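Local coordinates for pollen-specific leucine-rich repeat extensin-like protein 1 (Arabidopsis thaliana, PDB 6TME), which probably binds RALF-type signalling peptides in the pollen cell wall through its leucine-rich repeat domain, at residues A282-M287 against P306-F311; L236-F241 against N259-D264; N42-A47 against S90-A95. All coordinates share one frame; numbering follows the deposited sequence.

Interaction 1: residues A282-M287 against P306-F311; sequences ANVEQM and PKLSNF. With NAG (2-acetamido-2-deoxy-beta-D-glucopyranose), chain E.
Q286 has CG beside its backbone N (chi1 -57°) and bends again at chi2, which turns OE1 across to N310. There ND2 of N310 gives its N-H to OE1 of Q286 at 3.0 Å, on a carbonyl lone pair and close to the plane of the N310 amide. The same ND2 is bonded to C1 of an N-acetylglucosamine, so with Q286 replaced by an alanine the glycosylated amide would probably lose its acceptor and be freer to turn. In the backbone, E285 O accepts from N of S309 and N of N310, and N of M287 donates to O of N310 at 3.0 Å. On the other face of the strands CE of M287 lies over the F311 ring, 4.2 Å from CE1. At the loop end the ammonium NZ of K307 reaches OD1 of N283 (2.7 Å), on a lone pair, and forms a salt bridge with OE2 of E285; the E285 OE1 atom is hydrogen-bonded to an aromatic side chain of the chain of another protein. Parallel strands paired at a spacing of 24 residues, Q286 with N310 and M287 with F311, fit the roughly 24-residue repeat of plant-type leucine-rich repeat solenoids.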
loop_
_atom_site.group_PDB
_atom_site.type_symbol
_atom_site.label_atom_id
_atom_site.label_comp_id
_atom_site.label_asym_id
_atom_site.label_seq_id
_atom_site.Cartn_x
_atom_site.Cartn_y
_atom_site.Cartn_z
ATOM N N ALA A 282 -9.772 4.471 -18.712
ATOM C CA ALA A 282 -11.185 4.830 -18.766
ATOM C C ALA A 282 -11.781 5.098 -17.389
ATOM O O ALA A 282 -12.854 5.699 -17.302
ATOM C CB ALA A 282 -11.970 3.723 -19.477
ATOM N N ASN A 283 -11.120 4.674 -16.313
ATOM C CA ASN A 283 -11.670 4.823 -14.970
ATOM C C ASN A 283 -10.873 5.757 -14.071
ATOM O O ASN A 283 -11.279 5.961 -12.923
ATOM C CB ASN A 283 -11.782 3.458 -14.270
ATOM C CG ASN A 283 -13.112 2.770 -14.535
ATOM O OD1 ASN A 283 -14.158 3.175 -14.013
ATOM N ND2 ASN A 283 -13.083 1.736 -15.374
ATOM N N VAL A 284 -9.752 6.313 -14.539
ATOM C CA VAL A 284 -8.868 7.013 -13.623
ATOM C C VAL A 284 -9.575 8.243 -13.084
ATOM O O VAL A 284 -10.269 8.958 -13.818
ATOM C CB VAL A 284 -7.524 7.354 -14.285
ATOM C CG1 VAL A 284 -7.614 8.564 -15.183
ATOM C CG2 VAL A 284 -6.460 7.558 -13.192
ATOM N N GLU A 285 -9.479 8.441 -11.774
ATOM C CA GLU A 285 -10.080 9.592 -11.125
ATOM C C GLU A 285 -9.042 10.583 -10.637
ATOM O O GLU A 285 -9.209 11.800 -10.810
ATOM C CB GLU A 285 -10.952 9.133 -9.954
ATOM C CG GLU A 285 -12.233 8.451 -10.401
ATOM C CD GLU A 285 -12.918 7.693 -9.274
ATOM O OE1 GLU A 285 -12.618 7.973 -8.090
ATOM O OE2 GLU A 285 -13.736 6.794 -9.575
ATOM N N GLN A 286 -7.969 10.064 -10.057
ATOM C CA GLN A 286 -6.851 10.839 -9.543
ATOM C C GLN A 286 -5.631 10.444 -10.351
ATOM O O GLN A 286 -5.300 9.257 -10.436
ATOM C CB GLN A 286 -6.627 10.560 -8.050
ATOM C CG GLN A 286 -7.841 10.816 -7.161
ATOM C CD GLN A 286 -8.060 12.297 -6.885
ATOM O OE1 GLN A 286 -7.106 13.082 -6.760
ATOM N NE2 GLN A 286 -9.314 12.684 -6.777
ATOM N N MET A 287 -4.988 11.423 -10.972
ATOM C CA MET A 287 -3.789 11.180 -11.763
ATOM C C MET A 287 -2.814 12.311 -11.469
ATOM O O MET A 287 -3.149 13.483 -11.665
ATOM C CB MET A 287 -4.104 11.090 -13.261
ATOM C CG MET A 287 -2.974 10.411 -14.054
ATOM S SD MET A 287 -3.477 9.661 -15.622
ATOM C CE MET A 287 -4.086 11.076 -16.509
ATOM N N PRO A 306 -13.264 10.370 -18.883
ATOM C CA PRO A 306 -14.609 10.624 -18.322
ATOM C C PRO A 306 -14.681 10.696 -16.805
ATOM O O PRO A 306 -15.500 11.456 -16.272
ATOM C CB PRO A 306 -15.423 9.439 -18.850
ATOM C CG PRO A 306 -14.392 8.359 -19.069
ATOM C CD PRO A 306 -13.177 9.072 -19.570
ATOM N N LYS A 307 -13.893 9.905 -16.080
ATOM C CA LYS A 307 -13.960 9.927 -14.626
ATOM C C LYS A 307 -12.844 10.752 -14.005
ATOM O O LYS A 307 -12.789 10.877 -12.773
ATOM C CB LYS A 307 -13.949 8.495 -14.075
ATOM C CG LYS A 307 -15.268 7.752 -14.387
ATOM C CD LYS A 307 -15.224 6.291 -13.938
ATOM C CE LYS A 307 -14.994 6.179 -12.424
ATOM N NZ LYS A 307 -14.591 4.813 -11.967
ATOM N N LEU A 308 -11.984 11.348 -14.829
ATOM C CA LEU A 308 -10.823 12.076 -14.335
ATOM C C LEU A 308 -11.271 13.361 -13.665
ATOM O O LEU A 308 -11.816 14.243 -14.325
ATOM C CB LEU A 308 -9.878 12.372 -15.487
ATOM C CG LEU A 308 -8.729 13.291 -15.076
ATOM C CD1 LEU A 308 -7.898 12.668 -13.933
ATOM C CD2 LEU A 308 -7.876 13.593 -16.292
ATOM N N SER A 309 -11.036 13.492 -12.361
ATOM C CA SER A 309 -11.482 14.681 -11.653
ATOM C C SER A 309 -10.356 15.527 -11.063
ATOM O O SER A 309 -10.594 16.695 -10.743
ATOM C CB SER A 309 -12.479 14.299 -10.542
ATOM O OG SER A 309 -11.847 13.710 -9.425
ATOM N N ASN A 310 -9.152 14.986 -10.917
ATOM C CA ASN A 310 -8.016 15.707 -10.341
ATOM C C ASN A 310 -6.784 15.272 -11.125
ATOM O O ASN A 310 -6.364 14.113 -11.040
ATOM C CB ASN A 310 -7.863 15.416 -8.841
ATOM C CG ASN A 310 -6.919 16.385 -8.145
ATOM O OD1 ASN A 310 -6.637 17.463 -8.658
ATOM N ND2 ASN A 310 -6.434 16.008 -6.972
ATOM N N PHE A 311 -6.232 16.178 -11.925
ATOM C CA PHE A 311 -5.096 15.869 -12.789
ATOM C C PHE A 311 -4.025 16.918 -12.528
ATOM O O PHE A 311 -4.175 18.076 -12.929
ATOM C CB PHE A 311 -5.523 15.834 -14.259
ATOM C CG PHE A 311 -4.390 15.584 -15.246
ATOM C CD1 PHE A 311 -3.221 14.945 -14.861
ATOM C CD2 PHE A 311 -4.520 15.982 -16.575
ATOM C CE1 PHE A 311 -2.194 14.721 -15.773
ATOM C CE2 PHE A 311 -3.504 15.758 -17.490
ATOM C CZ PHE A 311 -2.339 15.131 -17.092
HETATM C C1 NAG E . -5.514 16.835 -6.208
HETATM C C2 NAG E . -5.954 16.987 -4.756
HETATM C C3 NAG E . -4.886 17.729 -3.955
HETATM C C4 NAG E . -3.562 16.985 -4.047
HETATM C C5 NAG E . -3.151 16.821 -5.509
HETATM C C6 NAG E . -1.967 15.896 -5.671
HETATM C C7 NAG E . -8.415 17.018 -4.656
HETATM C C8 NAG E . -9.635 17.877 -4.532
HETATM N N2 NAG E . -7.240 17.663 -4.653
HETATM O O3 NAG E . -5.282 17.798 -2.588
HETATM O O4 NAG E . -2.547 17.634 -3.285
HETATM O O5 NAG E . -4.217 16.217 -6.260
HETATM O O6 NAG E . -2.347 14.544 -5.433
HETATM O O7 NAG E . -8.489 15.794 -4.766
HETATM O O HOH W 1 -11.434 8.819 -16.425
#

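Interaction 2: residues L236-F241 against N259-D264; sequences LNEIVF and NVTVFD. With NAG (2-acetamido-2-deoxy-beta-D-glucopyranose), chain G.
The side chains of I239 and F263 run alongside each other into the core, in the tightly packed part of the contact between strands 238-240 and 262-264. With CG1 of I239 anti to the backbone N (chi1 -169°), the methyl CG2 is left to press on the ring of F263, 3.4 Å from CD2. Farther along, CE2 of F241 comes within 4.1 Å of CZ of F263, the two side chains crossing at a slant, while F217 of the preceding coil meets the F241 ring nearly parallel. L236 completes this interior row, its CD2 lying 3.9 Å from CG2 of V260.

The backbone ladder is equally close. N237 O accepts from N of T261 at 2.6 Å and also from N of V262, both in its carbonyl plane; I239 N donates to V262 O, I239 O accepts from D264 N, and F241 N reaches O of D264 at 2.9 Å. That last oxygen also sits at the edge of the F241 ring.

The other face is mixed, V240 and V262 sharing it with E238 and D264, and another protein covers it; CG of E238 rests 3.8 Å from CB of V262. The looser, watered side is the loop end, at partly exposed N259 and T261. One water bound to OE2 of E238 has a long, weak approach to OG1 of T261; another spans L236 O and N259 N, next to the N259 amide whose ND2 carries an N-acetylglucosamine.

E238 OE1 is hydrogen-bonded to the backbone of the other protein's chain, and D264 OD2 to an aromatic side chain of it. Aliphatic and aromatic side chains thus fill the core, whereas the carboxylates on the concave sheet face are engaged by that partner; the closeness of D288 OD2 to D264 OD2 is likely to raise the proton affinity of one of them.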
loop_
_atom_site.group_PDB
_atom_site.type_symbol
_atom_site.label_atom_id
_atom_site.label_comp_id
_atom_site.label_asym_id
_atom_site.label_seq_id
_atom_site.Cartn_x
_atom_site.Cartn_y
_atom_site.Cartn_z
ATOM N N LEU A 236 -6.162 -4.235 -10.781
ATOM C CA LEU A 236 -5.506 -3.070 -10.202
ATOM C C LEU A 236 -6.429 -1.848 -10.232
ATOM O O LEU A 236 -6.900 -1.451 -11.304
ATOM C CB LEU A 236 -4.216 -2.776 -10.945
ATOM C CG LEU A 236 -3.470 -1.569 -10.383
ATOM C CD1 LEU A 236 -2.988 -1.923 -8.974
ATOM C CD2 LEU A 236 -2.299 -1.234 -11.261
ATOM N N ASN A 237 -6.668 -1.238 -9.057
ATOM C CA ASN A 237 -7.422 0.016 -8.950
ATOM C C ASN A 237 -6.580 1.225 -8.578
ATOM O O ASN A 237 -6.892 2.338 -9.034
ATOM C CB ASN A 237 -8.545 -0.101 -7.912
ATOM C CG ASN A 237 -9.660 -1.010 -8.369
ATOM O OD1 ASN A 237 -9.983 -1.081 -9.561
ATOM N ND2 ASN A 237 -10.246 -1.733 -7.426
ATOM N N GLU A 238 -5.548 1.045 -7.744
ATOM C CA GLU A 238 -4.780 2.147 -7.154
ATOM C C GLU A 238 -3.317 1.748 -7.056
ATOM O O GLU A 238 -2.995 0.713 -6.467
ATOM C CB GLU A 238 -5.320 2.538 -5.764
ATOM C CG GLU A 238 -6.802 2.889 -5.754
ATOM C CD GLU A 238 -7.405 3.167 -4.374
ATOM O OE1 GLU A 238 -6.662 3.470 -3.404
ATOM O OE2 GLU A 238 -8.654 3.074 -4.276
ATOM N N ILE A 239 -2.435 2.558 -7.637
ATOM C CA ILE A 239 -0.995 2.328 -7.561
ATOM C C ILE A 239 -0.316 3.658 -7.260
ATOM O O ILE A 239 -0.605 4.674 -7.897
ATOM C CB ILE A 239 -0.436 1.681 -8.846
ATOM C CG1 ILE A 239 1.010 1.221 -8.626
ATOM C CG2 ILE A 239 -0.546 2.615 -10.077
ATOM C CD1 ILE A 239 1.316 -0.119 -9.271
ATOM N N VAL A 240 0.561 3.664 -6.263
ATOM C CA VAL A 240 1.137 4.896 -5.742
ATOM C C VAL A 240 2.654 4.747 -5.695
ATOM O O VAL A 240 3.166 3.859 -5.004
ATOM C CB VAL A 240 0.573 5.231 -4.355
ATOM C CG1 VAL A 240 1.108 6.565 -3.867
ATOM C CG2 VAL A 240 -0.964 5.245 -4.411
ATOM N N PHE A 241 3.359 5.609 -6.445
ATOM C CA PHE A 241 4.815 5.645 -6.543
ATOM C C PHE A 241 5.435 6.910 -5.956
ATOM O O PHE A 241 6.647 7.104 -6.103
ATOM C CB PHE A 241 5.282 5.595 -8.002
ATOM C CG PHE A 241 4.907 4.369 -8.756
ATOM C CD1 PHE A 241 5.660 3.205 -8.643
ATOM C CD2 PHE A 241 3.867 4.410 -9.672
ATOM C CE1 PHE A 241 5.327 2.076 -9.380
ATOM C CE2 PHE A 241 3.529 3.296 -10.410
ATOM C CZ PHE A 241 4.259 2.125 -10.272
ATOM N N ASN A 259 -9.040 -0.388 -15.301
ATOM C CA ASN A 259 -9.789 -0.296 -14.046
ATOM C C ASN A 259 -9.121 0.597 -13.006
ATOM O O ASN A 259 -9.631 0.704 -11.890
ATOM C CB ASN A 259 -10.029 -1.693 -13.450
ATOM C CG ASN A 259 -11.046 -2.499 -14.260
ATOM O OD1 ASN A 259 -12.054 -1.963 -14.727
ATOM N ND2 ASN A 259 -10.778 -3.789 -14.434
ATOM N N VAL A 260 -8.018 1.260 -13.351
ATOM C CA VAL A 260 -7.309 2.118 -12.403
ATOM C C VAL A 260 -8.121 3.377 -12.108
ATOM O O VAL A 260 -8.613 4.046 -13.020
ATOM C CB VAL A 260 -5.921 2.464 -12.960
ATOM C CG1 VAL A 260 -5.425 3.785 -12.407
ATOM C CG2 VAL A 260 -4.938 1.342 -12.636
ATOM N N THR A 261 -8.253 3.718 -10.825
ATOM C CA THR A 261 -8.828 4.994 -10.417
ATOM C C THR A 261 -7.803 5.989 -9.892
ATOM O O THR A 261 -8.097 7.193 -9.832
ATOM C CB THR A 261 -9.877 4.790 -9.312
ATOM O OG1 THR A 261 -9.266 4.162 -8.174
ATOM C CG2 THR A 261 -11.030 3.949 -9.816
ATOM N N VAL A 262 -6.637 5.510 -9.463
ATOM C CA VAL A 262 -5.631 6.331 -8.814
ATOM C C VAL A 262 -4.301 5.913 -9.407
ATOM O O VAL A 262 -3.846 4.784 -9.181
ATOM C CB VAL A 262 -5.591 6.160 -7.286
ATOM C CG1 VAL A 262 -4.401 6.953 -6.739
ATOM C CG2 VAL A 262 -6.891 6.600 -6.622
ATOM N N PHE A 263 -3.665 6.816 -10.141
ATOM C CA PHE A 263 -2.327 6.582 -10.667
ATOM C C PHE A 263 -1.469 7.786 -10.293
ATOM O O PHE A 263 -1.597 8.865 -10.882
ATOM C CB PHE A 263 -2.340 6.351 -12.186
ATOM C CG PHE A 263 -1.023 5.836 -12.706
ATOM C CD1 PHE A 263 0.027 6.703 -12.937
ATOM C CD2 PHE A 263 -0.815 4.482 -12.882
ATOM C CE1 PHE A 263 1.250 6.227 -13.364
ATOM C CE2 PHE A 263 0.410 4.000 -13.301
ATOM C CZ PHE A 263 1.438 4.869 -13.547
ATOM N N ASP A 264 -0.582 7.606 -9.328
ATOM C CA ASP A 264 0.234 8.701 -8.813
ATOM C C ASP A 264 1.710 8.345 -8.996
ATOM O O ASP A 264 2.221 7.428 -8.346
ATOM C CB ASP A 264 -0.118 8.987 -7.352
ATOM C CG ASP A 264 0.421 10.335 -6.870
ATOM O OD1 ASP A 264 1.550 10.709 -7.270
ATOM O OD2 ASP A 264 -0.278 11.011 -6.078
HETATM C C1 NAG G . -11.606 -4.679 -15.210
HETATM C C2 NAG G . -10.718 -5.766 -15.798
HETATM C C3 NAG G . -11.522 -6.628 -16.758
HETATM C C4 NAG G . -12.740 -7.198 -16.042
HETATM C C5 NAG G . -13.549 -6.086 -15.368
HETATM C C6 NAG G . -14.653 -6.624 -14.488
HETATM C C7 NAG G . -8.316 -5.279 -15.945
HETATM C C8 NAG G . -8.191 -6.016 -14.647
HETATM N N2 NAG G . -9.552 -5.198 -16.457
HETATM O O4 NAG G . -13.568 -7.893 -16.968
HETATM O O5 NAG G . -12.708 -5.280 -14.525
HETATM O O6 NAG G . -14.986 -5.704 -13.458
HETATM O O7 NAG G . -7.340 -4.786 -16.509
HETATM O O HOH W 2 -6.843 -1.737 -13.947
HETATM O O HOH W 3 -11.210 2.694 -5.724
#

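Interaction 3: residues N42-A47 against S90-A95; sequences NRLKRA and SVLVVA. With SO4 (sulfate ion), chain J; SO4 (sulfate ion), chain P.
CG1 of V93 meets the aliphatic stem of R43, which runs alongside the valine. CG of R43 is anti to the backbone N (chi1 170°) and the chain bends only at chi3, which sets CD 3.7 Å from CG1 of V93. Two valine methyls then meet the guanidinium from different directions: CG1 of V91 stands over one face, and CG1 of V93 comes at the edge, near the plane. NE of R43 donates to O1 of a sulfate, probably from the crystallisation liquor, in a bent bond of 3.3 Å (135° at the hydrogen); O1 approaches the group obliquely, while O4 of that sulfate lies at the edge in plane. NH1 has a long, weak ion pair with D117.

The next residue, L44, spreads its two methyl branches over L92 and V94, on one side of the strand. Its CD1 branch lies 4.0 Å from CD2 of L92 and its CD2 branch 4.1 Å from CG2 of V94, both pairs meeting at a slant. The helical segment 43-47 runs in roughly the same direction as strand segment 92-95, their axes 8.5 Å apart at 27°, and helix 43-56 lies against the N-terminal end of the leucine-rich repeat solenoid as part of its cap. The disulfide C75-C82 is close by, with L92 touching both of its cysteines. Ahead of the helix, OD1 of N42 accepts from N of K45 at 3.0 Å, an Asx motif in which the donor stands tilted out of the carbonyl plane.

A47 turns its CB toward the strand and meets the same V94 methyl as L44, with CB 3.7 Å from CG2 of V94. The small side chain is consistent with this close approach, and A47 also touches L115. On the strand V94 also packs on V80, and V93 touches an aromatic side chain of the chain of another protein.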
loop_
_atom_site.group_PDB
_atom_site.type_symbol
_atom_site.label_atom_id
_atom_site.label_comp_id
_atom_site.label_asym_id
_atom_site.label_seq_id
_atom_site.Cartn_x
_atom_site.Cartn_y
_atom_site.Cartn_z
ATOM N N ASN A 42 -2.449 -29.651 24.364
ATOM C CA ASN A 42 -3.536 -28.731 24.696
ATOM C C ASN A 42 -3.375 -27.411 23.952
ATOM O O ASN A 42 -2.419 -26.663 24.152
ATOM C CB ASN A 42 -3.616 -28.502 26.217
ATOM C CG ASN A 42 -4.785 -27.604 26.621
ATOM O OD1 ASN A 42 -4.935 -26.484 26.127
ATOM N ND2 ASN A 42 -5.636 -28.115 27.505
ATOM N N ARG A 43 -4.379 -27.118 23.133
ATOM C CA ARG A 43 -4.266 -26.089 22.106
ATOM C C ARG A 43 -4.261 -24.681 22.701
ATOM O O ARG A 43 -3.452 -23.832 22.296
ATOM C CB ARG A 43 -5.410 -26.277 21.114
ATOM C CG ARG A 43 -5.619 -25.204 20.113
ATOM C CD ARG A 43 -6.703 -25.629 19.132
ATOM N NE ARG A 43 -6.440 -26.943 18.563
ATOM C CZ ARG A 43 -6.639 -27.262 17.287
ATOM N NH1 ARG A 43 -7.092 -26.352 16.434
ATOM N NH2 ARG A 43 -6.378 -28.494 16.865
ATOM N N LEU A 44 -5.160 -24.397 23.651
ATOM C CA LEU A 44 -5.169 -23.053 24.228
ATOM C C LEU A 44 -3.978 -22.825 25.158
ATOM O O LEU A 44 -3.551 -21.683 25.332
ATOM C CB LEU A 44 -6.489 -22.777 24.950
ATOM C CG LEU A 44 -7.661 -22.523 23.980
ATOM C CD1 LEU A 44 -9.003 -22.451 24.689
ATOM C CD2 LEU A 44 -7.452 -21.255 23.161
ATOM N N LYS A 45 -3.427 -23.894 25.733
ATOM C CA LYS A 45 -2.170 -23.798 26.458
ATOM C C LYS A 45 -1.052 -23.277 25.555
ATOM O O LYS A 45 -0.253 -22.426 25.962
ATOM C CB LYS A 45 -1.821 -25.174 27.026
ATOM C CG LYS A 45 -0.459 -25.244 27.668
ATOM C CD LYS A 45 -0.217 -26.565 28.390
ATOM C CE LYS A 45 1.123 -26.520 29.131
ATOM N NZ LYS A 45 1.650 -27.862 29.505
ATOM N N ARG A 46 -0.990 -23.774 24.323
ATOM C CA ARG A 46 -0.038 -23.250 23.354
ATOM C C ARG A 46 -0.252 -21.752 23.123
ATOM O O ARG A 46 0.716 -20.985 23.015
ATOM C CB ARG A 46 -0.166 -24.044 22.061
ATOM C CG ARG A 46 0.689 -25.298 22.065
ATOM C CD ARG A 46 0.224 -26.270 21.027
ATOM N NE ARG A 46 0.121 -25.634 19.715
ATOM C CZ ARG A 46 -0.889 -25.839 18.875
ATOM N NH1 ARG A 46 -1.862 -26.680 19.208
ATOM N NH2 ARG A 46 -0.919 -25.222 17.698
ATOM N N ALA A 47 -1.509 -21.302 23.095
ATOM C CA ALA A 47 -1.742 -19.864 22.969
ATOM C C ALA A 47 -1.313 -19.132 24.228
ATOM O O ALA A 47 -0.762 -18.027 24.148
ATOM C CB ALA A 47 -3.210 -19.562 22.665
ATOM N N SER A 90 -16.898 -26.898 17.215
ATOM C CA SER A 90 -16.970 -27.171 18.643
ATOM C C SER A 90 -15.643 -26.933 19.366
ATOM O O SER A 90 -15.603 -26.973 20.602
ATOM C CB SER A 90 -17.419 -28.611 18.865
ATOM O OG SER A 90 -16.344 -29.484 18.598
ATOM N N VAL A 91 -14.561 -26.694 18.635
ATOM C CA VAL A 91 -13.265 -26.365 19.216
ATOM C C VAL A 91 -13.054 -24.852 19.194
ATOM O O VAL A 91 -13.389 -24.174 18.210
ATOM C CB VAL A 91 -12.137 -27.102 18.476
ATOM C CG1 VAL A 91 -10.768 -26.643 19.005
ATOM C CG2 VAL A 91 -12.333 -28.615 18.642
ATOM N N LEU A 92 -12.519 -24.327 20.296
ATOM C CA LEU A 92 -12.219 -22.913 20.485
ATOM C C LEU A 92 -10.752 -22.668 20.173
ATOM O O LEU A 92 -9.893 -23.389 20.687
ATOM C CB LEU A 92 -12.504 -22.489 21.929
ATOM C CG LEU A 92 -12.414 -20.995 22.277
ATOM C CD1 LEU A 92 -13.499 -20.205 21.551
ATOM C CD2 LEU A 92 -12.516 -20.787 23.790
ATOM N N VAL A 93 -10.466 -21.648 19.340
ATOM C CA VAL A 93 -9.098 -21.308 18.939
ATOM C C VAL A 93 -8.896 -19.800 18.995
ATOM O O VAL A 93 -9.851 -19.020 18.901
ATOM C CB VAL A 93 -8.741 -21.821 17.516
ATOM C CG1 VAL A 93 -8.989 -23.324 17.375
ATOM C CG2 VAL A 93 -9.494 -21.032 16.435
ATOM N N VAL A 94 -7.639 -19.392 19.174
ATOM C CA VAL A 94 -7.240 -17.993 19.035
ATOM C C VAL A 94 -7.035 -17.728 17.545
ATOM O O VAL A 94 -6.098 -18.247 16.930
ATOM C CB VAL A 94 -5.971 -17.674 19.838
ATOM C CG1 VAL A 94 -5.458 -16.272 19.496
ATOM C CG2 VAL A 94 -6.231 -17.785 21.342
ATOM N N ALA A 95 -7.913 -16.921 16.964
ATOM C CA ALA A 95 -7.963 -16.718 15.524
ATOM C C ALA A 95 -7.485 -15.345 15.121
ATOM O O ALA A 95 -7.208 -15.119 13.930
ATOM C CB ALA A 95 -9.401 -16.913 14.997
HETATM S S SO4 J . -6.512 -30.246 20.448
HETATM O O1 SO4 J . -7.017 -29.003 21.022
HETATM O O2 SO4 J . -6.504 -31.279 21.489
HETATM O O3 SO4 J . -7.362 -30.707 19.337
HETATM O O4 SO4 J . -5.143 -29.998 19.997
HETATM S S SO4 P . 0.760 -30.456 27.282
HETATM O O1 SO4 P . 1.788 -29.601 27.868
HETATM O O2 SO4 P . -0.417 -30.502 28.150
HETATM O O3 SO4 P . 1.301 -31.805 27.123
HETATM O O4 SO4 P . 0.379 -29.921 25.976
#

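From the N terminus, interaction 3 comes first: residues 42-47 meet 90-95, closing a loop of 42 residues and tying the capping helix 43-56 to strand 92-98. Interaction 2 then closes a much shorter loop of 17 residues, and interaction 1 one of 18. The three follow in series, none nested in or crossing another. Interactions 1 and 2 are neighbours, centres 10 Å apart, and join through T261 O, which probably accepts from N of both E285 and Q286, so strands 238-240, 262-264, 286-288 and 310-312 run as one succession. Interaction 3 lies far off, its centre about 41 Å from that of interaction 2 and 49 Å from that of interaction 1.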